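PDB 4JWO: phosphate binding protein from Planctomyces limnophilus, which is thought to bind phosphate as part of the system that carries this ion across the cytoplasmic membrane. Local coordinates for residues E156-A161 with S174-V179; K165-D170 with G236-F241. One frame throughout, in Å; residues are numbered along the deposited sequence. Where two conformers were deposited one is given.

Contact 1 of 2, residues E156-A161 with S174-V179; sequences ECMTVA and SKWSEV
M158, built as selenomethionine, brings its terminal methyl into the corner formed by two side chains of 174-179. CE sits 4.3 Å from CZ3 of W176, approaching the six-membered part of the indole obliquely. The same CE lies 4.3 Å from CG1 of V179, roughly at right angles to the first contact. Both are loose van der Waals contacts without a polar component, and one methyl carries both, so the buried surface between the segments is small. The M158 chain runs straight out through its selenium before the last bond turns (chi3 68°) and brings CE round to the two partners. V179 points toward it; W176 sets off in a different direction, and it is the far rim of its ring that comes close.

This is the outer part of the lobe built from the middle of the chain in a two-lobed periplasmic-binding-protein fold. Strand 157-159 runs parallel to strand 254-259 and passes straight into helix 160-167, where T159 holds the N-cap position. W176 and V179 belong to the connection that follows that helix, in and just after a short 3-10 segment.

That segment is shaped by its own bonds. Its backbone closes with E178 N to K175 O at 3.0 Å and V179 N to W176 O at 2.9 Å. E178 then folds its carboxylate back to the start of the turn: S174 N gives a nearly straight bond (169°) to OE1 over 2.9 Å, while K175 N reaches the same oxygen from above the carboxylate plane at 3.1 Å. Further out, the indole NE1 of W176 is tied to G236 O and its ring meets F154 edge-to-face. Behind M158, a disulfide joins C157 to C266.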
loop_
_atom_site.group_PDB
_atom_site.type_symbol
_atom_site.label_atom_id
_atom_site.label_comp_id
_atom_site.label_asym_id
_atom_site.label_seq_id
_atom_site.Cartn_x
_atom_site.Cartn_y
_atom_site.Cartn_z
ATOM N N GLU A 156 16.687 -9.111 -14.691
ATOM C CA GLU A 156 15.815 -8.030 -15.164
ATOM C C GLU A 156 14.327 -8.339 -15.041
ATOM O O GLU A 156 13.499 -7.429 -14.953
ATOM C CB GLU A 156 16.182 -7.616 -16.590
ATOM C CG GLU A 156 17.569 -7.001 -16.646
ATOM C CD GLU A 156 17.896 -6.434 -18.000
ATOM O OE1 GLU A 156 17.094 -6.651 -18.932
ATOM O OE2 GLU A 156 18.952 -5.768 -18.131
ATOM N N CYS A 157 13.996 -9.628 -15.055
ATOM C CA CYS A 157 12.632 -10.088 -14.808
ATOM C C CYS A 157 12.687 -11.185 -13.757
ATOM O O CYS A 157 13.497 -12.105 -13.860
ATOM C CB CYS A 157 11.993 -10.638 -16.082
ATOM S SG CYS A 157 10.294 -11.203 -15.716
HETATM N N MSE A 158 11.852 -11.075 -12.722
HETATM C CA MSE A 158 11.836 -12.077 -11.660
HETATM C C MSE A 158 10.408 -12.457 -11.351
HETATM O O MSE A 158 9.497 -11.678 -11.599
HETATM C CB MSE A 158 12.509 -11.543 -10.393
HETATM C CG MSE A 158 13.970 -11.181 -10.615
HETATM SE SE MSE A 158 14.835 -10.494 -9.044
HETATM C CE MSE A 158 14.821 -12.114 -7.970
ATOM N N THR A 159 10.227 -13.648 -10.796
ATOM C CA THR A 159 8.899 -14.106 -10.414
ATOM C C THR A 159 8.646 -13.797 -8.952
ATOM O O THR A 159 9.587 -13.622 -8.175
ATOM C CB THR A 159 8.733 -15.624 -10.634
ATOM O OG1 THR A 159 9.606 -16.329 -9.749
ATOM C CG2 THR A 159 9.067 -15.990 -12.065
ATOM N N VAL A 160 7.372 -13.751 -8.578
ATOM C CA VAL A 160 7.015 -13.659 -7.171
ATOM C C VAL A 160 7.602 -14.844 -6.411
ATOM O O VAL A 160 8.126 -14.674 -5.313
ATOM C CB VAL A 160 5.489 -13.581 -6.988
ATOM C CG1 VAL A 160 5.100 -13.806 -5.527
ATOM C CG2 VAL A 160 4.990 -12.240 -7.478
ATOM N N ALA A 161 7.560 -16.025 -7.024
ATOM C CA ALA A 161 8.131 -17.213 -6.402
ATOM C C ALA A 161 9.623 -17.032 -6.117
ATOM O O ALA A 161 10.105 -17.443 -5.061
ATOM C CB ALA A 161 7.887 -18.445 -7.255
ATOM N N SER A 174 21.711 -16.730 -0.152
ATOM C CA SER A 174 22.751 -15.732 0.002
ATOM C C SER A 174 23.369 -15.366 -1.332
ATOM O O SER A 174 24.061 -14.368 -1.423
ATOM C CB SER A 174 23.833 -16.229 0.961
ATOM O OG SER A 174 24.467 -17.381 0.436
ATOM N N LYS A 175 23.124 -16.181 -2.359
ATOM C CA LYS A 175 23.757 -16.001 -3.660
ATOM C C LYS A 175 22.745 -16.026 -4.793
ATOM O O LYS A 175 21.754 -16.749 -4.742
ATOM C CB LYS A 175 24.792 -17.104 -3.907
ATOM C CG LYS A 175 25.983 -17.052 -2.984
ATOM C CD LYS A 175 26.894 -18.249 -3.192
ATOM C CE LYS A 175 28.183 -18.090 -2.399
ATOM N NZ LYS A 175 29.138 -19.206 -2.655
ATOM N N TRP A 176 23.018 -15.259 -5.838
ATOM C CA TRP A 176 22.106 -15.212 -6.973
ATOM C C TRP A 176 21.930 -16.586 -7.623
ATOM O O TRP A 176 20.850 -16.909 -8.118
ATOM C CB TRP A 176 22.602 -14.191 -7.997
ATOM C CG TRP A 176 22.425 -12.770 -7.567
ATOM C CD1 TRP A 176 23.371 -11.959 -7.016
ATOM C CD2 TRP A 176 21.233 -11.981 -7.672
ATOM N NE1 TRP A 176 22.849 -10.713 -6.771
ATOM C CE2 TRP A 176 21.533 -10.696 -7.176
ATOM C CE3 TRP A 176 19.940 -12.238 -8.148
ATOM C CZ2 TRP A 176 20.585 -9.668 -7.126
ATOM C CZ3 TRP A 176 19.003 -11.216 -8.105
ATOM C CH2 TRP A 176 19.335 -9.944 -7.602
ATOM N N SER A 177 22.996 -17.387 -7.624
ATOM C CA SER A 177 22.996 -18.717 -8.246
ATOM C C SER A 177 21.980 -19.640 -7.587
ATOM O O SER A 177 21.591 -20.671 -8.151
ATOM C CB SER A 177 24.386 -19.350 -8.139
ATOM O OG SER A 177 24.802 -19.373 -6.781
ATOM N N GLU A 178 21.584 -19.282 -6.375
ATOM C CA GLU A 178 20.647 -20.083 -5.604
ATOM C C GLU A 178 19.200 -19.722 -5.924
ATOM O O GLU A 178 18.281 -20.443 -5.536
ATOM C CB GLU A 178 20.915 -19.909 -4.097
ATOM C CG GLU A 178 22.213 -20.556 -3.639
ATOM C CD GLU A 178 22.626 -20.152 -2.233
ATOM O OE1 GLU A 178 22.243 -19.052 -1.793
ATOM O OE2 GLU A 178 23.344 -20.931 -1.568
ATOM N N VAL A 179 18.995 -18.612 -6.631
ATOM C CA VAL A 179 17.645 -18.166 -6.974
ATOM C C VAL A 179 17.173 -18.789 -8.281
ATOM O O VAL A 179 16.072 -19.317 -8.367
ATOM C CB VAL A 179 17.560 -16.634 -7.069
ATOM C CG1 VAL A 179 16.109 -16.196 -7.318
ATOM C CG2 VAL A 179 18.090 -16.009 -5.792
#

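Contact 2 of 2, residues K165-D170 with G236-F241; sequences KIWAAD and GALGYF
I166 and L238 mark where the last turn of helix 160-167 comes nearest strand 237-242, with their CA atoms 9.7 Å apart and no hydrogen bond bridging the gap. Side chains fill it. I166 and L238 reach for each other tip to tip, CD1 of I166 lying 3.6 Å from CD2 of L238. That same L238 CD2 also stands 3.7 Å from NE1 of W167, meeting the indole obliquely, the leucine and the indole running alongside each other with their ends reversed. L238 was deposited in two conformers, so these leucine contacts describe just one of them.

The helix here packs on the part of the mixed sheet where strand 237-242 runs parallel to 189-192 and antiparallel to 134-148. L238 and Y240 both point from the strand toward the helix; the residue between them, G239, has no side chain.

W167 and Y240 form a T-shaped pair: the edge of the tyrosine is turned to the face of the indole, with ring planes at 82° and the centroid of the tryptophan six-membered ring 5.2 Å from that of Y240. CD2 of the tyrosine is 3.8 Å from CZ2 of W167, and its CE2 is equally close to CH2 of W167. Y240 presents this edge with CG held between its own backbone N and carbonyl carbon (chi1 72°). The opposite indole face is covered near its rim by CG2 of I166, so W167 lies between its helix neighbour and the tyrosine. With the indole cut back to an alanine here, the Y240 edge would probably lose its aromatic face and a gap would be likely to open beside L238. F203 extends the aromatic group, stacking on Y240 and meeting W167 edge-to-face, and Y218 makes another edge-to-face pair with W167.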
loop_
_atom_site.group_PDB
_atom_site.type_symbol
_atom_site.label_atom_id
_atom_site.label_comp_id
_atom_site.label_asym_id
_atom_site.label_seq_id
_atom_site.Cartn_x
_atom_site.Cartn_y
_atom_site.Cartn_z
ATOM N N LYS A 165 11.521 -16.980 -2.558
ATOM C CA LYS A 165 12.686 -17.807 -2.300
ATOM C C LYS A 165 13.776 -16.995 -1.585
ATOM O O LYS A 165 14.474 -17.503 -0.708
ATOM C CB LYS A 165 13.212 -18.349 -3.637
ATOM C CG LYS A 165 14.179 -19.492 -3.530
ATOM C CD LYS A 165 14.536 -19.976 -4.932
ATOM C CE LYS A 165 15.350 -21.250 -4.901
ATOM N NZ LYS A 165 15.725 -21.654 -6.285
ATOM N N ILE A 166 13.901 -15.728 -1.964
ATOM C CA ILE A 166 14.906 -14.836 -1.382
ATOM C C ILE A 166 14.474 -14.291 -0.014
ATOM O O ILE A 166 15.263 -14.268 0.933
ATOM C CB ILE A 166 15.172 -13.645 -2.314
ATOM C CG1 ILE A 166 15.872 -14.110 -3.597
ATOM C CG2 ILE A 166 16.022 -12.593 -1.616
ATOM C CD1 ILE A 166 15.847 -13.080 -4.686
ATOM N N TRP A 167 13.225 -13.852 0.080
ATOM C CA TRP A 167 12.772 -13.049 1.221
ATOM C C TRP A 167 12.025 -13.786 2.322
ATOM O O TRP A 167 11.777 -13.209 3.383
ATOM C CB TRP A 167 11.883 -11.906 0.732
ATOM C CG TRP A 167 12.657 -10.789 0.092
ATOM C CD1 TRP A 167 12.811 -10.561 -1.241
ATOM C CD2 TRP A 167 13.392 -9.758 0.771
ATOM N NE1 TRP A 167 13.578 -9.440 -1.441
ATOM C CE2 TRP A 167 13.962 -8.930 -0.220
ATOM C CE3 TRP A 167 13.621 -9.447 2.116
ATOM C CZ2 TRP A 167 14.733 -7.808 0.089
ATOM C CZ3 TRP A 167 14.396 -8.347 2.429
ATOM C CH2 TRP A 167 14.940 -7.532 1.414
ATOM N N ALA A 168 11.674 -15.050 2.090
ATOM C CA ALA A 168 10.836 -15.779 3.041
ATOM C C ALA A 168 11.469 -15.833 4.412
ATOM O O ALA A 168 12.694 -15.777 4.547
ATOM C CB ALA A 168 10.573 -17.189 2.554
ATOM N N ALA A 169 10.614 -15.978 5.416
ATOM C CA ALA A 169 11.033 -16.067 6.807
ATOM C C ALA A 169 12.123 -17.106 7.030
ATOM O O ALA A 169 12.986 -16.916 7.882
ATOM C CB ALA A 169 9.837 -16.375 7.688
ATOM N N ASP A 170 12.067 -18.207 6.279
ATOM C CA ASP A 170 13.006 -19.299 6.439
ATOM C C ASP A 170 14.049 -19.352 5.323
ATOM O O ASP A 170 14.776 -20.334 5.206
ATOM C CB ASP A 170 12.267 -20.641 6.498
ATOM C CG ASP A 170 11.634 -21.030 5.168
ATOM O OD1 ASP A 170 11.174 -20.143 4.415
ATOM O OD2 ASP A 170 11.590 -22.242 4.877
ATOM N N GLY A 236 25.618 -6.321 -6.750
ATOM C CA GLY A 236 24.778 -7.472 -6.488
ATOM C C GLY A 236 23.550 -7.181 -5.648
ATOM O O GLY A 236 22.949 -8.098 -5.089
ATOM N N ALA A 237 23.161 -5.911 -5.551
ATOM C CA ALA A 237 22.045 -5.536 -4.685
ATOM C C ALA A 237 20.670 -5.941 -5.202
ATOM O O ALA A 237 20.422 -6.023 -6.399
ATOM C CB ALA A 237 22.059 -4.028 -4.436
ATOM N N LEU A 238 19.766 -6.198 -4.270
ATOM C CA LEU A 238 18.346 -6.350 -4.572
ATOM C C LEU A 238 17.609 -5.583 -3.483
ATOM O O LEU A 238 17.833 -5.850 -2.315
ATOM C CB LEU A 238 17.945 -7.824 -4.516
ATOM C CG LEU A 238 16.458 -8.146 -4.709
ATOM C CD1 LEU A 238 16.087 -8.011 -6.164
ATOM C CD2 LEU A 238 16.101 -9.536 -4.204
ATOM N N GLY A 239 16.747 -4.645 -3.850
ATOM C CA GLY A 239 16.058 -3.863 -2.836
ATOM C C GLY A 239 14.589 -3.708 -3.154
ATOM O O GLY A 239 14.153 -4.009 -4.261
ATOM N N TYR A 240 13.808 -3.272 -2.172
ATOM C CA TYR A 240 12.429 -2.877 -2.442
ATOM C C TYR A 240 12.066 -1.635 -1.661
ATOM O O TYR A 240 12.579 -1.406 -0.567
ATOM C CB TYR A 240 11.424 -4.008 -2.147
ATOM C CG TYR A 240 11.186 -4.326 -0.684
ATOM C CD1 TYR A 240 10.180 -3.685 0.031
ATOM C CD2 TYR A 240 11.939 -5.296 -0.028
ATOM C CE1 TYR A 240 9.941 -3.986 1.369
ATOM C CE2 TYR A 240 11.714 -5.599 1.327
ATOM C CZ TYR A 240 10.704 -4.943 2.006
ATOM O OH TYR A 240 10.451 -5.239 3.333
ATOM N N PHE A 241 11.181 -0.839 -2.249
ATOM C CA PHE A 241 10.663 0.383 -1.636
ATOM C C PHE A 241 9.551 0.934 -2.514
ATOM O O PHE A 241 9.272 0.395 -3.579
ATOM C CB PHE A 241 11.759 1.439 -1.330
ATOM C CG PHE A 241 12.820 1.591 -2.406
ATOM C CD1 PHE A 241 12.531 2.195 -3.623
ATOM C CD2 PHE A 241 14.112 1.156 -2.174
ATOM C CE1 PHE A 241 13.528 2.344 -4.609
ATOM C CE2 PHE A 241 15.107 1.317 -3.139
ATOM C CZ PHE A 241 14.811 1.899 -4.356
#

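In the fold
The two contacts sit side by side in one lobe, their centres about 9 Å apart, and share helix 160-167: contact 1 takes in its start, contact 2 its end. Their apolar groups merge where M158 CE touches I166 CD1 at 3.6 Å. W176 NE1 to G236 O at 3.1 Å and K165 NZ to V179 O, also at 3.1 Å, are probable hydrogen bonds from one contact to the other, and K165 NZ also holds E178 O. The segments alternate along the chain, so the helix, the loop after it and strand 237-242 interlock. Contact 1 is about 23 Å and contact 2 about 18 Å from the chain's centre, measured centre to centre; both are buried packing within the lobe.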